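Local atomic coordinates of P450 epoxidase (Sorangium cellulosum, PDB entry 1Q5D), a protein that belongs to the cytochrome P450 family and holds a heme, protoporphyrin IX containing iron, in a mainly helical fold with a smaller beta region. Residues Glu46-Val51 / Trp74-Glu79; Leu271-Ala276 / Asp344-Arg349. All coordinates share one frame; numbering follows the deposited sequence.

Interaction 1: Glu46-Val51 / Trp74-Glu79; sequences EGRSWV and WESSAE
Arg48, in the G1 beta bulge where the hairpin of strands 41-44 and 49-52 of the cytochrome P450 beta sheet turns, reaches over to Trp74 and the start of helix 77-82. The bulge is formed with Trp44, which both Arg48 and Ser49 face.

Packing comes first. The Arg48 chain, bent at chi2 and chi3, crosses Trp74 at about a right angle, and the far end of the indole, at CZ2, covers one face of the guanidinium near its rim. The two planes are 42° apart, well short of a parallel stack, with Arg48 NH1 3.7 Å from Trp74 CH2. Phe308 and Met325 also touch the indole.

The polar contacts lie along the guanidinium edge, near its plane. Arg48 NH2 forms a long salt bridge of 3.7 Å to Glu79 OE2, in the first turn of the helix, and Ser76 OG also lies at this edge, though its approach to NH2 is doubtfully short.

A water completes the link beside the pyrrole side of the indole. Lying in the ring plane, it accepts from Trp74 NE1 at 2.9 Å, so the buried indole N-H is satisfied. It also lies within donating distance of the Arg48 backbone O and of Glu75 OE1, at 2.7 Å from each of these two oxygens.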
loop_
_atom_site.group_PDB
_atom_site.type_symbol
_atom_site.label_atom_id
_atom_site.label_comp_id
_atom_site.label_asym_id
_atom_site.label_seq_id
_atom_site.Cartn_x
_atom_site.Cartn_y
_atom_site.Cartn_z
ATOM N N GLU A 46 -14.077 -0.118 18.901
ATOM C CA GLU A 46 -12.643 -0.089 19.190
ATOM C C GLU A 46 -11.884 0.825 18.236
ATOM O O GLU A 46 -10.866 1.423 18.604
ATOM C CB GLU A 46 -12.049 -1.489 19.168
ATOM C CG GLU A 46 -10.555 -1.506 19.460
ATOM C CD GLU A 46 -10.002 -2.902 19.599
ATOM O OE1 GLU A 46 -10.734 -3.865 19.277
ATOM O OE2 GLU A 46 -8.813 -3.035 20.010
ATOM N N GLY A 47 -12.386 0.949 17.013
ATOM C CA GLY A 47 -11.770 1.831 16.047
ATOM C C GLY A 47 -12.133 3.283 16.288
ATOM O O GLY A 47 -11.521 4.176 15.722
ATOM N N ARG A 48 -13.141 3.522 17.127
ATOM C CA ARG A 48 -13.606 4.886 17.388
ATOM C C ARG A 48 -13.906 5.634 16.094
ATOM O O ARG A 48 -13.495 6.782 15.920
ATOM C CB ARG A 48 -12.584 5.699 18.194
ATOM C CG ARG A 48 -12.210 5.146 19.568
ATOM C CD ARG A 48 -10.726 5.293 19.885
ATOM N NE ARG A 48 -10.335 6.688 20.037
ATOM C CZ ARG A 48 -9.123 7.171 19.791
ATOM N NH1 ARG A 48 -8.147 6.392 19.354
ATOM N NH2 ARG A 48 -8.886 8.453 19.979
ATOM N N SER A 49 -14.606 4.995 15.171
ATOM C CA SER A 49 -14.922 5.680 13.925
ATOM C C SER A 49 -16.077 5.007 13.212
ATOM O O SER A 49 -16.392 3.855 13.480
ATOM C CB SER A 49 -13.697 5.704 13.006
ATOM O OG SER A 49 -13.455 4.418 12.489
ATOM N N TRP A 50 -16.715 5.744 12.312
ATOM C CA TRP A 50 -17.734 5.175 11.445
ATOM C C TRP A 50 -17.086 4.328 10.354
ATOM O O TRP A 50 -15.939 4.582 9.987
ATOM C CB TRP A 50 -18.526 6.306 10.811
ATOM C CG TRP A 50 -19.306 7.098 11.808
ATOM C CD1 TRP A 50 -18.965 8.310 12.358
ATOM C CD2 TRP A 50 -20.565 6.738 12.378
ATOM N NE1 TRP A 50 -19.946 8.723 13.227
ATOM C CE2 TRP A 50 -20.936 7.771 13.263
ATOM C CE3 TRP A 50 -21.433 5.647 12.215
ATOM C CZ2 TRP A 50 -22.136 7.750 13.980
ATOM C CZ3 TRP A 50 -22.620 5.621 12.951
ATOM C CH2 TRP A 50 -22.957 6.670 13.811
ATOM N N VAL A 51 -17.832 3.356 9.821
ATOM C CA VAL A 51 -17.332 2.432 8.794
ATOM C C VAL A 51 -18.338 2.372 7.648
ATOM O O VAL A 51 -19.517 2.043 7.862
ATOM C CB VAL A 51 -17.130 1.014 9.356
ATOM C CG1 VAL A 51 -16.739 0.027 8.257
ATOM C CG2 VAL A 51 -16.059 1.009 10.458
ATOM N N TRP A 74 -9.111 15.415 13.138
ATOM C CA TRP A 74 -9.624 14.397 14.056
ATOM C C TRP A 74 -9.897 14.948 15.455
ATOM O O TRP A 74 -9.220 15.858 15.930
ATOM C CB TRP A 74 -8.618 13.257 14.152
ATOM C CG TRP A 74 -9.138 11.979 14.688
ATOM C CD1 TRP A 74 -10.438 11.547 14.707
ATOM C CD2 TRP A 74 -8.360 10.936 15.275
ATOM N NE1 TRP A 74 -10.510 10.295 15.272
ATOM C CE2 TRP A 74 -9.245 9.897 15.630
ATOM C CE3 TRP A 74 -6.990 10.770 15.538
ATOM C CZ2 TRP A 74 -8.811 8.716 16.231
ATOM C CZ3 TRP A 74 -6.565 9.599 16.140
ATOM C CH2 TRP A 74 -7.477 8.589 16.485
ATOM N N GLU A 75 -10.887 14.374 16.117
ATOM C CA GLU A 75 -11.207 14.746 17.482
ATOM C C GLU A 75 -10.095 14.313 18.447
ATOM O O GLU A 75 -9.952 14.880 19.531
ATOM C CB GLU A 75 -12.542 14.125 17.886
ATOM C CG GLU A 75 -12.655 12.635 17.604
ATOM C CD GLU A 75 -13.997 12.067 18.017
ATOM O OE1 GLU A 75 -14.272 10.885 17.709
ATOM O OE2 GLU A 75 -14.785 12.804 18.654
ATOM N N SER A 76 -9.307 13.308 18.050
ATOM C CA SER A 76 -8.193 12.836 18.878
ATOM C C SER A 76 -6.849 13.296 18.327
ATOM O O SER A 76 -5.820 12.655 18.550
ATOM C CB SER A 76 -8.199 11.315 18.985
ATOM O OG SER A 76 -9.256 10.863 19.806
ATOM N N SER A 77 -6.862 14.407 17.607
ATOM C CA SER A 77 -5.648 14.946 17.019
ATOM C C SER A 77 -4.492 15.120 18.015
ATOM O O SER A 77 -3.357 14.748 17.717
ATOM C CB SER A 77 -5.941 16.280 16.342
ATOM O OG SER A 77 -4.726 16.901 15.984
ATOM N N ALA A 78 -4.782 15.695 19.182
ATOM C CA ALA A 78 -3.767 15.981 20.190
ATOM C C ALA A 78 -3.047 14.712 20.590
ATOM O O ALA A 78 -1.820 14.637 20.588
ATOM C CB ALA A 78 -4.416 16.630 21.428
ATOM N N GLU A 79 -3.823 13.706 20.945
ATOM C CA GLU A 79 -3.261 12.418 21.276
ATOM C C GLU A 79 -2.428 11.900 20.072
ATOM O O GLU A 79 -1.319 11.378 20.252
ATOM C CB GLU A 79 -4.402 11.485 21.704
ATOM C CG GLU A 79 -4.092 10.013 21.776
ATOM C CD GLU A 79 -4.162 9.360 20.418
ATOM O OE1 GLU A 79 -3.085 9.003 19.918
ATOM O OE2 GLU A 79 -5.274 9.226 19.856
HETATM O O HOH W 1 -13.227 9.423 15.650
#

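Interaction 2: Leu271-Ala276 / Asp344-Arg349; sequences LRSPEA and DVFDVR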
loop_
_atom_site.group_PDB
_atom_site.type_symbol
_atom_site.label_atom_id
_atom_site.label_comp_id
_atom_site.label_asym_id
_atom_site.label_seq_id
_atom_site.Cartn_x
_atom_site.Cartn_y
_atom_site.Cartn_z
ATOM N N LEU A 271 -2.160 -19.398 -7.894
ATOM C CA LEU A 271 -2.091 -20.799 -7.466
ATOM C C LEU A 271 -3.484 -21.337 -7.131
ATOM O O LEU A 271 -3.783 -22.501 -7.409
ATOM C CB LEU A 271 -1.177 -20.964 -6.258
ATOM C CG LEU A 271 0.302 -20.639 -6.469
ATOM C CD1 LEU A 271 1.057 -20.767 -5.167
ATOM C CD2 LEU A 271 0.918 -21.537 -7.542
ATOM N N ARG A 272 -4.327 -20.483 -6.548
ATOM C CA ARG A 272 -5.700 -20.851 -6.171
ATOM C C ARG A 272 -6.688 -20.956 -7.340
ATOM O O ARG A 272 -7.718 -21.616 -7.217
ATOM C CB ARG A 272 -6.257 -19.860 -5.147
ATOM C CG ARG A 272 -5.954 -20.210 -3.716
ATOM C CD ARG A 272 -6.427 -19.161 -2.734
ATOM N NE ARG A 272 -5.878 -19.367 -1.397
ATOM C CZ ARG A 272 -6.075 -18.530 -0.385
ATOM N NH1 ARG A 272 -6.804 -17.430 -0.567
ATOM N NH2 ARG A 272 -5.539 -18.784 0.808
ATOM N N SER A 273 -6.403 -20.289 -8.453
ATOM C CA SER A 273 -7.259 -20.386 -9.642
ATOM C C SER A 273 -6.484 -20.891 -10.855
ATOM O O SER A 273 -5.945 -20.099 -11.633
ATOM C CB SER A 273 -7.896 -19.038 -9.973
ATOM O OG SER A 273 -8.657 -18.550 -8.882
ATOM N N PRO A 274 -6.402 -22.210 -11.002
ATOM C CA PRO A 274 -5.776 -22.816 -12.181
ATOM C C PRO A 274 -6.328 -22.227 -13.482
ATOM O O PRO A 274 -5.582 -22.072 -14.457
ATOM C CB PRO A 274 -6.173 -24.289 -12.059
ATOM C CG PRO A 274 -6.319 -24.505 -10.595
ATOM C CD PRO A 274 -6.875 -23.222 -10.041
ATOM N N GLU A 275 -7.608 -21.877 -13.501
ATOM C CA GLU A 275 -8.177 -21.289 -14.708
ATOM C C GLU A 275 -7.560 -19.920 -14.981
ATOM O O GLU A 275 -7.218 -19.599 -16.123
ATOM C CB GLU A 275 -9.702 -21.196 -14.633
ATOM C CG GLU A 275 -10.272 -21.011 -13.236
ATOM C CD GLU A 275 -11.790 -20.962 -13.239
ATOM O OE1 GLU A 275 -12.416 -21.867 -13.845
ATOM O OE2 GLU A 275 -12.361 -20.016 -12.641
ATOM N N ALA A 276 -7.409 -19.117 -13.928
ATOM C CA ALA A 276 -6.804 -17.799 -14.072
ATOM C C ALA A 276 -5.361 -17.942 -14.556
ATOM O O ALA A 276 -4.961 -17.311 -15.535
ATOM C CB ALA A 276 -6.872 -17.031 -12.759
ATOM N N ASP A 344 -17.770 -12.394 -6.178
ATOM C CA ASP A 344 -16.995 -13.348 -5.385
ATOM C C ASP A 344 -16.252 -14.343 -6.259
ATOM O O ASP A 344 -15.819 -15.394 -5.808
ATOM C CB ASP A 344 -17.877 -14.044 -4.341
ATOM C CG ASP A 344 -18.735 -13.058 -3.560
ATOM O OD1 ASP A 344 -18.236 -11.964 -3.215
ATOM O OD2 ASP A 344 -19.932 -13.280 -3.260
ATOM N N VAL A 345 -16.081 -13.979 -7.519
ATOM C CA VAL A 345 -15.315 -14.787 -8.452
ATOM C C VAL A 345 -14.080 -13.992 -8.891
ATOM O O VAL A 345 -14.190 -12.840 -9.303
ATOM C CB VAL A 345 -16.160 -15.133 -9.698
ATOM C CG1 VAL A 345 -15.321 -15.836 -10.742
ATOM C CG2 VAL A 345 -17.397 -15.995 -9.303
ATOM N N PHE A 346 -12.917 -14.621 -8.790
ATOM C CA PHE A 346 -11.666 -14.065 -9.294
ATOM C C PHE A 346 -11.653 -14.221 -10.813
ATOM O O PHE A 346 -11.475 -15.325 -11.338
ATOM C CB PHE A 346 -10.489 -14.807 -8.653
ATOM C CG PHE A 346 -9.120 -14.317 -9.085
ATOM C CD1 PHE A 346 -8.737 -12.997 -8.904
ATOM C CD2 PHE A 346 -8.208 -15.200 -9.642
ATOM C CE1 PHE A 346 -7.474 -12.557 -9.288
ATOM C CE2 PHE A 346 -6.944 -14.771 -10.031
ATOM C CZ PHE A 346 -6.574 -13.455 -9.851
ATOM N N ASP A 347 -11.849 -13.111 -11.516
ATOM C CA ASP A 347 -12.002 -13.151 -12.972
ATOM C C ASP A 347 -11.015 -12.216 -13.651
ATOM O O ASP A 347 -11.255 -11.033 -13.742
ATOM C CB ASP A 347 -13.434 -12.771 -13.352
ATOM C CG ASP A 347 -13.679 -12.820 -14.847
ATOM O OD1 ASP A 347 -12.785 -13.265 -15.609
ATOM O OD2 ASP A 347 -14.744 -12.415 -15.343
ATOM N N VAL A 348 -9.905 -12.761 -14.130
ATOM C CA VAL A 348 -8.835 -11.950 -14.702
ATOM C C VAL A 348 -9.187 -11.325 -16.065
ATOM O O VAL A 348 -8.393 -10.578 -16.627
ATOM C CB VAL A 348 -7.531 -12.762 -14.807
ATOM C CG1 VAL A 348 -7.091 -13.237 -13.426
ATOM C CG2 VAL A 348 -7.694 -13.948 -15.759
ATOM N N ARG A 349 -10.385 -11.620 -16.566
ATOM C CA ARG A 349 -10.904 -11.011 -17.788
ATOM C C ARG A 349 -11.896 -9.882 -17.501
ATOM O O ARG A 349 -12.275 -9.135 -18.406
ATOM C CB ARG A 349 -11.606 -12.064 -18.648
ATOM C CG ARG A 349 -10.703 -13.079 -19.297
ATOM C CD ARG A 349 -11.483 -14.166 -20.052
ATOM N NE ARG A 349 -10.647 -14.934 -20.971
ATOM C CZ ARG A 349 -10.076 -14.437 -22.065
ATOM N NH1 ARG A 349 -10.243 -13.160 -22.389
ATOM N NH2 ARG A 349 -9.328 -15.217 -22.839
#
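Ala276 and Ser273 meet Phe346 at the break between helices 257-272 and 274-282 of the cytochrome P450 fold, where the irregular loop between helices 330-333 and 368-385 runs past. Ser273 occupies the N-cap position of the second helix, although its hydroxyl makes no capping bond.

The Phe346 side chain is the main loop-side partner, matched by Ala276 on the helix side. With CG anti to the backbone N (chi1 -180°), the ring extends from the loop to the helix junction and presents its CD2-CE2 side. Ser273 comes up to the ring edge: its CB lies in the ring plane, and its OG approaches CD2 of Phe346 to 3.5 Å. The serine torsion explains this approach, since OG stands beside the backbone N and anti to the carbonyl carbon (chi1 -58°). Farther along the same side of the ring, the Ala276 methyl arrives obliquely, with CB 3.5 Å from Phe346 CE2. Phe297 meets the phenyl ring, while Asn269 and Val294 add contacts from helices 257-272 and 287-297.

Val348 provides a second apolar partner for Ala276. The Ala276 methyl thus touches both the phenyl ring and a valine branch, an apolar contact that seats the first turn of helix 274-282 against the loop. Leu279, one turn farther along that helix, and Ala290 of helix 287-297 also touch Val348.

Between these two inward residues, the CB of Asp347 points away from residues 271-276, and the residue forms an Asx turn: its OD1 accepts from Arg349 N at 3.1 Å, with the donor 55° out of the carboxylate plane. On the helix-facing side, Val348 CG1 lies 3.9 Å from Ala276 CB.

The two contacts are separate: their centres are 38 Å apart, their nearest atoms about 17 Å, and they share no secondary-structure element. Interaction 1 joins the hairpin of the beta region to the start of helix 77-82 and is only partly buried, whereas interaction 2 is a buried contact between a helix junction and a loop. Each buries a similar small area, 173 and 175 Å², but with different chemistry. Charge, a bridging water and an indole serve the more accessible site; apolar side chains dominate the buried one. Both include an aromatic side chain about 14 Å from the heme, Trp74 in one and Phe346 in the other.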